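Long-range contacts in flocculation protein FLO11 (Saccharomyces cerevisiae, PDB 4UYT), which mediates homotypic cell-cell adhesion of yeast through its N-terminal domain, the part given here, and supports flocculation, invasive growth and biofilm formation: residues W41-Y47 against W168-C172; L61-W65 against L126-A130; L64-I70 against F119-Y125. All coordinates share one frame; numbering follows the deposited sequence.

Interactions 2 and 3 lie together at one side of the chain's centre, about 12 Å apart between centres, and share Leu64 and Trp65. Interaction 3 pairs strands 64-70 and 120-125 within a five-stranded antiparallel sheet; interaction 2 continues from their ends, where the chain enters at 61-65 and leaves at 126-130. Interaction 1 lies on the opposite side, about 37 Å from interaction 2 and 26 Å from interaction 3, centre to centre. It joins the turn between strands 32-43 and 46-55 to 168-172, so its two segments bracket the others along the chain. Interaction 1 thus ties early and late parts of the fibronectin type III-like adhesin domain; 2 and 3 build one end of its sheet.

Interaction 1. Residues W41-Y47 against W168-C172; sequences WVQDNTY and WNIDC
The backbone N of Asp171 donates to the hydroxyl of Tyr47, 2.8 Å from N to OH and nearly straight, coming in at the edge of the phenol ring near its plane. That ring is clamped on its two faces. Trp168 turns the edge of its pyrrole ring to it, with NE1 over the centre and 3.3 Å above the plane, the two planes 63° apart in an edge-to-face pair; Trp41 CD1 sits over the other face, displaced toward the rim. Cys172 SG lies at the Tyr47 edge, a sulfur-aromatic contact 5.2 Å from the ring centroid.

With CG anti to its own backbone N (chi1 180°), the Trp41 indole lies alongside Asp171, ring and carboxylate planes 32° apart, and Asp171 CA makes a CH-pi contact 3.6 Å from the centroid of the five-membered ring. Asp171 CB sits over the middle of the whole indole, and Gln43 CA sits over the opposite face, toward its rim. The Trp41 NE1 proton goes not to the nearby Asp171 carboxylate but to Asp44 O, 2.8 Å from NE1. This bond fixes the rotation of the indole and braces the turn that Val42 N and Thr46 N also close. A water can donate to Asp171 OD1 and Asn45 OD1, though other acceptors may compete for its protons.

Cys172 SG is bonded to Cys8, beside the strand 6-7 that pairs with Trp41 through Thr6. An antiparallel hairpin, strands 32-43 and 46-55, is thus packed at its turn against the disulfide-anchored segment near the end of the fibronectin type III-like domain.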
loop_
_atom_site.group_PDB
_atom_site.type_symbol
_atom_site.label_atom_id
_atom_site.label_comp_id
_atom_site.label_asym_id
_atom_site.label_seq_id
_atom_site.Cartn_x
_atom_site.Cartn_y
_atom_site.Cartn_z
ATOM N N TRP A 41 13.851 9.408 5.576
ATOM C CA TRP A 41 14.332 10.259 4.479
ATOM C C TRP A 41 15.685 9.762 4.011
ATOM O O TRP A 41 16.603 9.592 4.836
ATOM C CB TRP A 41 14.436 11.682 4.988
ATOM C CG TRP A 41 14.930 12.662 3.960
ATOM C CD1 TRP A 41 14.439 12.858 2.707
ATOM C CD2 TRP A 41 16.025 13.558 4.123
ATOM N NE1 TRP A 41 15.159 13.805 2.084
ATOM C CE2 TRP A 41 16.159 14.282 2.909
ATOM C CE3 TRP A 41 16.880 13.802 5.186
ATOM C CZ2 TRP A 41 17.057 15.330 2.755
ATOM C CZ3 TRP A 41 17.822 14.868 4.999
ATOM C CH2 TRP A 41 17.884 15.589 3.813
ATOM N N VAL A 42 15.816 9.595 2.689
ATOM C CA VAL A 42 17.051 9.127 2.076
ATOM C C VAL A 42 17.913 10.339 1.670
ATOM O O VAL A 42 19.031 10.505 2.175
ATOM C CB VAL A 42 16.780 8.173 0.903
ATOM C CG1 VAL A 42 18.087 7.598 0.407
ATOM C CG2 VAL A 42 15.788 7.088 1.304
ATOM N N GLN A 43 17.390 11.141 0.760
ATOM C CA GLN A 43 17.971 12.402 0.321
ATOM C C GLN A 43 16.946 13.009 -0.650
ATOM O O GLN A 43 15.943 12.379 -0.982
ATOM C CB GLN A 43 19.339 12.259 -0.328
ATOM C CG GLN A 43 19.328 11.394 -1.574
ATOM C CD GLN A 43 20.658 11.384 -2.274
ATOM O OE1 GLN A 43 21.637 10.933 -1.724
ATOM N NE2 GLN A 43 20.712 11.909 -3.493
ATOM N N ASP A 44 17.204 14.215 -1.132
ATOM C CA ASP A 44 16.296 14.850 -2.075
ATOM C C ASP A 44 14.899 14.858 -1.457
ATOM O O ASP A 44 14.754 15.270 -0.289
ATOM C CB ASP A 44 16.369 14.163 -3.457
ATOM C CG ASP A 44 17.781 14.148 -4.051
ATOM O OD1 ASP A 44 18.512 15.150 -3.898
ATOM O OD2 ASP A 44 18.160 13.124 -4.647
ATOM N N ASN A 45 13.907 14.441 -2.221
ATOM C CA ASN A 45 12.546 14.224 -1.644
ATOM C C ASN A 45 12.162 12.759 -1.661
ATOM O O ASN A 45 10.982 12.406 -1.797
ATOM C CB ASN A 45 11.475 15.081 -2.348
ATOM C CG ASN A 45 11.695 16.526 -2.035
ATOM O OD1 ASN A 45 11.576 16.921 -0.875
ATOM N ND2 ASN A 45 12.006 17.321 -3.024
ATOM N N THR A 46 13.181 11.924 -1.499
ATOM C CA THR A 46 13.049 10.490 -1.569
ATOM C C THR A 46 13.009 9.911 -0.155
ATOM O O THR A 46 13.884 10.219 0.676
ATOM C CB THR A 46 14.227 9.903 -2.329
ATOM O OG1 THR A 46 14.292 10.534 -3.610
ATOM C CG2 THR A 46 14.072 8.424 -2.509
ATOM N N TYR A 47 12.006 9.060 0.088
ATOM C CA TYR A 47 11.812 8.413 1.395
ATOM C C TYR A 47 11.679 6.933 1.172
ATOM O O TYR A 47 11.040 6.484 0.225
ATOM C CB TYR A 47 10.519 8.926 2.076
ATOM C CG TYR A 47 10.513 10.406 2.256
ATOM C CD1 TYR A 47 10.163 11.263 1.223
ATOM C CD2 TYR A 47 10.859 10.969 3.480
ATOM C CE1 TYR A 47 10.191 12.606 1.389
ATOM C CE2 TYR A 47 10.862 12.333 3.655
ATOM C CZ TYR A 47 10.529 13.154 2.594
ATOM O OH TYR A 47 10.531 14.499 2.783
ATOM N N TRP A 168 3.868 12.856 6.463
ATOM C CA TRP A 168 4.972 12.843 7.417
ATOM C C TRP A 168 5.823 14.102 7.188
ATOM O O TRP A 168 5.617 14.868 6.264
ATOM C CB TRP A 168 5.818 11.600 7.269
ATOM C CG TRP A 168 6.328 11.339 5.888
ATOM C CD1 TRP A 168 7.401 11.934 5.266
ATOM C CD2 TRP A 168 5.801 10.413 4.951
ATOM N NE1 TRP A 168 7.560 11.438 3.994
ATOM C CE2 TRP A 168 6.610 10.484 3.778
ATOM C CE3 TRP A 168 4.746 9.488 4.987
ATOM C CZ2 TRP A 168 6.434 9.646 2.690
ATOM C CZ3 TRP A 168 4.565 8.661 3.906
ATOM C CH2 TRP A 168 5.409 8.739 2.775
ATOM N N ASN A 169 6.802 14.283 8.061
ATOM C CA ASN A 169 7.630 15.477 8.017
ATOM C C ASN A 169 8.592 15.493 6.809
ATOM O O ASN A 169 9.285 14.512 6.538
ATOM C CB ASN A 169 8.430 15.658 9.288
ATOM C CG ASN A 169 7.607 16.273 10.410
ATOM O OD1 ASN A 169 6.402 16.032 10.534
ATOM N ND2 ASN A 169 8.254 17.051 11.247
ATOM N N ILE A 170 8.682 16.645 6.184
ATOM C CA ILE A 170 9.657 16.900 5.123
ATOM C C ILE A 170 11.057 16.619 5.659
ATOM O O ILE A 170 11.439 17.097 6.742
ATOM C CB ILE A 170 9.528 18.344 4.619
ATOM C CG1 ILE A 170 8.174 18.564 3.935
ATOM C CG2 ILE A 170 10.670 18.702 3.668
ATOM C CD1 ILE A 170 7.792 20.022 3.784
ATOM N N ASP A 171 11.810 15.835 4.900
ATOM C CA ASP A 171 13.180 15.413 5.206
ATOM C C ASP A 171 13.262 14.666 6.547
ATOM O O ASP A 171 14.356 14.463 7.089
ATOM C CB ASP A 171 14.147 16.585 5.170
ATOM C CG ASP A 171 14.138 17.309 3.841
ATOM O OD1 ASP A 171 13.775 16.658 2.820
ATOM O OD2 ASP A 171 14.458 18.514 3.809
ATOM N N CYS A 172 12.101 14.225 7.069
ATOM C CA CYS A 172 12.053 13.663 8.410
ATOM C C CYS A 172 12.745 14.529 9.454
ATOM O O CYS A 172 13.297 14.028 10.424
ATOM C CB CYS A 172 12.481 12.231 8.476
ATOM S SG CYS A 172 11.361 11.157 7.503
HETATM O O HOH W 1 13.462 18.100 0.689
#

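Interaction 2. Residues L61-W65 against L126-A130; sequences LKYLW and LQGSA
The indole of Trp65 lies against the backbone of Gln127 and Gly128 with one face and meets Ser129 at its edge. Over that face, Gly128 CA makes a CH-pi contact 3.7 Å from the centroid of the six-membered ring and only 6° off its normal, while Gln127 C sits displaced toward the rim. Ser129 OG comes up near the ring plane, 3.5 Å from Trp65 CZ3. Gln127 CB touches the pyrrole side at Trp65 CD1 before the chain bends at its second torsion and carries the amide away. Glycine has no side chain to stand between backbone and ring, and its positive phi of 55° helps turn the loop across the indole. The Tyr63 ring is met at its edge, in plane, by Leu126 CD2, 3.9 Å from Tyr63 CD1; Lys62 CG lies over one of its faces.

These groups belong to the end of the five-stranded sheet of the fibronectin type III-like domain, where a short 3-10 turn at 61-63 leads into strand 64-70 and the loop after strand 120-125 folds over it. The neighbourhood is rich in rings: Tyr84 meets Trp65, Trp139 packs edge-to-face with Tyr63, and the Tyr63 hydroxyl bonds Ser136.

Leu126 N donates to Tyr63 O at 2.8 Å, nearly in line with the carbonyl bond. Ala130 CB tucks in next to the same carbonyl, 3.5 Å from Tyr63 O and equally close to Lys62 O. The loop is held in its own turn by Ala130 N, bonded to Gln127 O.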
loop_
_atom_site.group_PDB
_atom_site.type_symbol
_atom_site.label_atom_id
_atom_site.label_comp_id
_atom_site.label_asym_id
_atom_site.label_seq_id
_atom_site.Cartn_x
_atom_site.Cartn_y
_atom_site.Cartn_z
ATOM N N LEU A 61 -1.078 -18.655 0.833
ATOM C CA LEU A 61 -0.248 -18.250 -0.297
ATOM C C LEU A 61 -0.534 -19.039 -1.586
ATOM O O LEU A 61 -0.328 -18.533 -2.678
ATOM C CB LEU A 61 1.238 -18.366 0.073
ATOM C CG LEU A 61 2.246 -17.805 -0.943
ATOM C CD1 LEU A 61 2.063 -16.311 -1.158
ATOM C CD2 LEU A 61 3.684 -18.102 -0.519
ATOM N N LYS A 62 -1.013 -20.275 -1.461
ATOM C CA LYS A 62 -1.224 -21.109 -2.634
ATOM C C LYS A 62 -2.240 -20.514 -3.601
ATOM O O LYS A 62 -2.200 -20.797 -4.806
ATOM C CB LYS A 62 -1.647 -22.525 -2.232
ATOM C CG LYS A 62 -3.086 -22.644 -1.772
ATOM C CD LYS A 62 -3.357 -23.992 -1.136
ATOM C CE LYS A 62 -4.826 -24.139 -0.804
ATOM N NZ LYS A 62 -5.074 -25.412 -0.075
ATOM N N TYR A 63 -3.147 -19.684 -3.094
ATOM C CA TYR A 63 -4.157 -19.069 -3.953
ATOM C C TYR A 63 -3.617 -17.911 -4.799
ATOM O O TYR A 63 -4.286 -17.463 -5.721
ATOM C CB TYR A 63 -5.317 -18.551 -3.110
ATOM C CG TYR A 63 -6.097 -19.600 -2.355
ATOM C CD1 TYR A 63 -7.016 -20.415 -3.010
ATOM C CD2 TYR A 63 -5.908 -19.787 -0.997
ATOM C CE1 TYR A 63 -7.734 -21.377 -2.325
ATOM C CE2 TYR A 63 -6.615 -20.751 -0.304
ATOM C CZ TYR A 63 -7.529 -21.541 -0.976
ATOM O OH TYR A 63 -8.225 -22.495 -0.277
ATOM N N LEU A 64 -2.428 -17.418 -4.454
ATOM C CA LEU A 64 -1.861 -16.227 -5.085
ATOM C C LEU A 64 -1.062 -16.528 -6.353
ATOM O O LEU A 64 -0.200 -17.399 -6.367
ATOM C CB LEU A 64 -0.964 -15.515 -4.084
ATOM C CG LEU A 64 -0.456 -14.136 -4.521
ATOM C CD1 LEU A 64 -1.586 -13.116 -4.556
ATOM C CD2 LEU A 64 0.639 -13.673 -3.586
ATOM N N TRP A 65 -1.335 -15.769 -7.416
ATOM C CA TRP A 65 -0.536 -15.812 -8.644
ATOM C C TRP A 65 0.474 -14.650 -8.690
ATOM O O TRP A 65 1.654 -14.859 -8.958
ATOM C CB TRP A 65 -1.445 -15.829 -9.878
ATOM C CG TRP A 65 -0.709 -15.840 -11.166
ATOM C CD1 TRP A 65 -0.735 -14.871 -12.114
ATOM C CD2 TRP A 65 0.164 -16.864 -11.661
ATOM N NE1 TRP A 65 0.070 -15.221 -13.179
ATOM C CE2 TRP A 65 0.638 -16.439 -12.920
ATOM C CE3 TRP A 65 0.611 -18.084 -11.154
ATOM C CZ2 TRP A 65 1.507 -17.212 -13.699
ATOM C CZ3 TRP A 65 1.476 -18.854 -11.934
ATOM C CH2 TRP A 65 1.924 -18.401 -13.182
ATOM N N LEU A 126 -5.844 -17.005 -8.039
ATOM C CA LEU A 126 -6.498 -18.034 -8.852
ATOM C C LEU A 126 -6.189 -17.932 -10.343
ATOM O O LEU A 126 -6.971 -18.406 -11.162
ATOM C CB LEU A 126 -8.033 -18.025 -8.663
ATOM C CG LEU A 126 -8.635 -18.366 -7.301
ATOM C CD1 LEU A 126 -10.125 -18.625 -7.467
ATOM C CD2 LEU A 126 -7.970 -19.579 -6.665
ATOM N N GLN A 127 -5.059 -17.340 -10.701
ATOM C CA GLN A 127 -4.605 -17.304 -12.081
ATOM C C GLN A 127 -3.417 -18.225 -12.200
ATOM O O GLN A 127 -2.854 -18.665 -11.192
ATOM C CB GLN A 127 -4.242 -15.879 -12.507
ATOM C CG GLN A 127 -5.431 -14.922 -12.544
ATOM C CD GLN A 127 -6.527 -15.347 -13.509
ATOM O OE1 GLN A 127 -7.715 -15.133 -13.256
ATOM N NE2 GLN A 127 -6.138 -15.956 -14.617
ATOM N N GLY A 128 -3.049 -18.551 -13.432
ATOM C CA GLY A 128 -1.929 -19.442 -13.654
ATOM C C GLY A 128 -2.144 -20.741 -12.904
ATOM O O GLY A 128 -3.266 -21.273 -12.860
ATOM N N SER A 129 -1.076 -21.232 -12.281
ATOM C CA SER A 129 -1.125 -22.492 -11.565
ATOM C C SER A 129 -1.963 -22.416 -10.293
ATOM O O SER A 129 -2.341 -23.437 -9.748
ATOM C CB SER A 129 0.293 -22.983 -11.250
ATOM O OG SER A 129 1.037 -22.010 -10.546
ATOM N N ALA A 130 -2.269 -21.215 -9.817
ATOM C CA ALA A 130 -3.137 -21.089 -8.638
ATOM C C ALA A 130 -4.612 -21.358 -8.930
ATOM O O ALA A 130 -5.402 -21.551 -8.007
ATOM C CB ALA A 130 -2.981 -19.716 -8.019
#

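Interaction 3. Residues L64-I70 against F119-Y125; sequences LWSLKII and FQIQFEY
Strands 66-70 and 120-125 run antiparallel, their axes 4.7 Å apart at closest and 159° between directions, with a classic beta bulge at one end where Trp65 and Ser66 both face Glu124. Both amide protons of the bulge go to one carbonyl: Glu124 O lies 2.8 Å from Trp65 N and 3.1 Å from Ser66 N. From Ser66-Glu124 at the bulge the hydrogen-bonded pairs run on through Lys68-Gln122 to Ile70-Gln120.

One face of the sheet is apolar. Leu67 CD1 stands over the middle of the Phe123 ring, 3.5 Å from its centroid, and the same methyl touches Ile121 CG2; CG anti to the backbone N (chi1 -179°) brings the branch across to its partner strand. Leu64 CD1 lies over the Tyr125 face, displaced toward the rim, and Ile69 CG2 approaches Phe119 CD1 at 3.6 Å. Phe97, Ala99 and Phe101 of strand 96-104 pack against this face, as expected between the two sheets of the beta sandwich of a fibronectin type III-like domain. Phe144 stacks on Phe123, and the Tyr125 hydroxyl bonds Tyr32.

The other face carries Ser66, Lys68, Ile70, Gln120, Gln122 and Glu124. Glu124 OE1 lies at the Trp65 indole edge, 3.3 Å from CD1, the carboxylate nearly coplanar with the ring (5°); a water donates to OE1 and weakly accepts from Trp65 NE1. Ser66 OG lies 3.0 Å from Glu124 OE1, at best a weak bond, since its proton may go elsewhere. The Lys68 and Gln122 side chains extend alongside each other, Lys68 CE 3.3 Å from Gln122 NE2, and a water joins Lys68 NZ, weakly, to Gln122 OE1. A further water sits between Ser66 OG and Gln122 O.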
loop_
_atom_site.group_PDB
_atom_site.type_symbol
_atom_site.label_atom_id
_atom_site.label_comp_id
_atom_site.label_asym_id
_atom_site.label_seq_id
_atom_site.Cartn_x
_atom_site.Cartn_y
_atom_site.Cartn_z
ATOM N N LEU A 64 -2.428 -17.418 -4.454
ATOM C CA LEU A 64 -1.861 -16.227 -5.085
ATOM C C LEU A 64 -1.062 -16.528 -6.353
ATOM O O LEU A 64 -0.200 -17.399 -6.367
ATOM C CB LEU A 64 -0.964 -15.515 -4.084
ATOM C CG LEU A 64 -0.456 -14.136 -4.521
ATOM C CD1 LEU A 64 -1.586 -13.116 -4.556
ATOM C CD2 LEU A 64 0.639 -13.673 -3.586
ATOM N N TRP A 65 -1.335 -15.769 -7.416
ATOM C CA TRP A 65 -0.536 -15.812 -8.644
ATOM C C TRP A 65 0.474 -14.650 -8.690
ATOM O O TRP A 65 1.654 -14.859 -8.958
ATOM C CB TRP A 65 -1.445 -15.829 -9.878
ATOM C CG TRP A 65 -0.709 -15.840 -11.166
ATOM C CD1 TRP A 65 -0.735 -14.871 -12.114
ATOM C CD2 TRP A 65 0.164 -16.864 -11.661
ATOM N NE1 TRP A 65 0.070 -15.221 -13.179
ATOM C CE2 TRP A 65 0.638 -16.439 -12.920
ATOM C CE3 TRP A 65 0.611 -18.084 -11.154
ATOM C CZ2 TRP A 65 1.507 -17.212 -13.699
ATOM C CZ3 TRP A 65 1.476 -18.854 -11.934
ATOM C CH2 TRP A 65 1.924 -18.401 -13.182
ATOM N N SER A 66 0.015 -13.438 -8.408
ATOM C CA SER A 66 0.926 -12.317 -8.443
ATOM C C SER A 66 0.435 -11.192 -7.556
ATOM O O SER A 66 -0.769 -11.027 -7.309
ATOM C CB SER A 66 1.103 -11.816 -9.874
ATOM O OG SER A 66 -0.098 -11.243 -10.370
ATOM N N LEU A 67 1.400 -10.406 -7.106
ATOM C CA LEU A 67 1.149 -9.274 -6.221
ATOM C C LEU A 67 2.214 -8.237 -6.532
ATOM O O LEU A 67 3.407 -8.540 -6.510
ATOM C CB LEU A 67 1.234 -9.733 -4.768
ATOM C CG LEU A 67 0.958 -8.654 -3.726
ATOM C CD1 LEU A 67 -0.463 -8.155 -3.820
ATOM C CD2 LEU A 67 1.240 -9.190 -2.335
ATOM N N LYS A 68 1.782 -7.016 -6.822
ATOM C CA LYS A 68 2.744 -5.968 -7.099
ATOM C C LYS A 68 2.152 -4.646 -6.736
ATOM O O LYS A 68 0.936 -4.428 -6.805
ATOM C CB LYS A 68 3.193 -5.973 -8.542
ATOM C CG LYS A 68 2.127 -5.831 -9.581
ATOM C CD LYS A 68 2.781 -5.738 -10.964
ATOM C CE LYS A 68 1.774 -5.812 -12.073
ATOM N NZ LYS A 68 2.513 -5.743 -13.365
ATOM N N ILE A 69 3.040 -3.750 -6.361
ATOM C CA ILE A 69 2.697 -2.366 -6.121
ATOM C C ILE A 69 2.913 -1.645 -7.462
ATOM O O ILE A 69 3.953 -1.812 -8.112
ATOM C CB ILE A 69 3.565 -1.749 -5.019
ATOM C CG1 ILE A 69 3.670 -2.661 -3.815
ATOM C CG2 ILE A 69 3.025 -0.393 -4.657
ATOM C CD1 ILE A 69 4.482 -2.125 -2.675
ATOM N N ILE A 70 1.918 -0.882 -7.887
ATOM C CA ILE A 70 1.976 -0.166 -9.146
ATOM C C ILE A 70 1.628 1.290 -8.932
ATOM O O ILE A 70 1.100 1.693 -7.890
ATOM C CB ILE A 70 1.008 -0.788 -10.182
ATOM C CG1 ILE A 70 -0.455 -0.779 -9.702
ATOM C CG2 ILE A 70 1.464 -2.195 -10.547
ATOM C CD1 ILE A 70 -1.448 -1.236 -10.743
ATOM N N PHE A 119 -0.611 5.123 -4.558
ATOM C CA PHE A 119 -0.245 3.982 -5.368
ATOM C C PHE A 119 -1.376 2.964 -5.271
ATOM O O PHE A 119 -2.348 3.143 -4.539
ATOM C CB PHE A 119 1.127 3.402 -4.933
ATOM C CG PHE A 119 1.188 3.010 -3.472
ATOM C CD1 PHE A 119 0.729 1.790 -3.046
ATOM C CD2 PHE A 119 1.710 3.870 -2.523
ATOM C CE1 PHE A 119 0.765 1.439 -1.699
ATOM C CE2 PHE A 119 1.768 3.531 -1.180
ATOM C CZ PHE A 119 1.293 2.301 -0.788
ATOM N N GLN A 120 -1.216 1.875 -6.012
ATOM C CA GLN A 120 -2.152 0.771 -5.955
ATOM C C GLN A 120 -1.401 -0.509 -5.722
ATOM O O GLN A 120 -0.209 -0.623 -6.019
ATOM C CB GLN A 120 -2.995 0.678 -7.228
ATOM C CG GLN A 120 -3.690 1.978 -7.587
ATOM C CD GLN A 120 -2.760 2.929 -8.298
ATOM O OE1 GLN A 120 -2.079 2.538 -9.240
ATOM N NE2 GLN A 120 -2.700 4.185 -7.837
ATOM N N ILE A 121 -2.124 -1.482 -5.187
ATOM C CA ILE A 121 -1.612 -2.819 -5.027
ATOM C C ILE A 121 -2.499 -3.743 -5.856
ATOM O O ILE A 121 -3.720 -3.796 -5.635
ATOM C CB ILE A 121 -1.544 -3.249 -3.551
ATOM C CG1 ILE A 121 -0.768 -2.216 -2.717
ATOM C CG2 ILE A 121 -0.906 -4.629 -3.463
ATOM C CD1 ILE A 121 -0.593 -2.600 -1.266
ATOM N N GLN A 122 -1.873 -4.433 -6.810
ATOM C CA GLN A 122 -2.576 -5.277 -7.757
ATOM C C GLN A 122 -2.422 -6.711 -7.288
ATOM O O GLN A 122 -1.314 -7.258 -7.247
ATOM C CB GLN A 122 -1.983 -5.079 -9.147
ATOM C CG GLN A 122 -2.593 -5.911 -10.253
ATOM C CD GLN A 122 -1.791 -5.791 -11.536
ATOM O OE1 GLN A 122 -1.573 -4.701 -12.042
ATOM N NE2 GLN A 122 -1.313 -6.912 -12.036
ATOM N N PHE A 123 -3.573 -7.318 -6.978
ATOM C CA PHE A 123 -3.645 -8.706 -6.551
ATOM C C PHE A 123 -4.206 -9.546 -7.700
ATOM O O PHE A 123 -5.210 -9.180 -8.322
ATOM C CB PHE A 123 -4.633 -8.853 -5.398
ATOM C CG PHE A 123 -4.188 -8.266 -4.073
ATOM C CD1 PHE A 123 -4.219 -6.897 -3.854
ATOM C CD2 PHE A 123 -3.817 -9.091 -3.024
ATOM C CE1 PHE A 123 -3.835 -6.375 -2.629
ATOM C CE2 PHE A 123 -3.478 -8.577 -1.783
ATOM C CZ PHE A 123 -3.500 -7.219 -1.583
ATOM N N GLU A 124 -3.594 -10.696 -7.928
ATOM C CA GLU A 124 -4.171 -11.697 -8.812
ATOM C C GLU A 124 -4.139 -13.009 -8.067
ATOM O O GLU A 124 -3.080 -13.612 -7.887
ATOM C CB GLU A 124 -3.385 -11.827 -10.129
ATOM C CG GLU A 124 -3.439 -10.612 -11.033
ATOM C CD GLU A 124 -2.647 -10.782 -12.328
ATOM O OE1 GLU A 124 -2.030 -11.846 -12.562
ATOM O OE2 GLU A 124 -2.632 -9.822 -13.123
ATOM N N TYR A 125 -5.326 -13.475 -7.688
ATOM C CA TYR A 125 -5.508 -14.795 -7.135
ATOM C C TYR A 125 -6.116 -15.720 -8.187
ATOM O O TYR A 125 -6.806 -15.287 -9.113
ATOM C CB TYR A 125 -6.463 -14.741 -5.949
ATOM C CG TYR A 125 -5.980 -13.984 -4.724
ATOM C CD1 TYR A 125 -5.207 -14.624 -3.761
ATOM C CD2 TYR A 125 -6.400 -12.681 -4.459
ATOM C CE1 TYR A 125 -4.805 -13.982 -2.595
ATOM C CE2 TYR A 125 -6.021 -12.038 -3.290
ATOM C CZ TYR A 125 -5.228 -12.686 -2.350
ATOM O OH TYR A 125 -4.860 -12.104 -1.152
HETATM O O HOH W 2 0.697 -12.017 -13.960
HETATM O O HOH W 3 -0.315 -8.585 -9.661
HETATM O O HOH W 4 0.065 -3.834 -14.113
#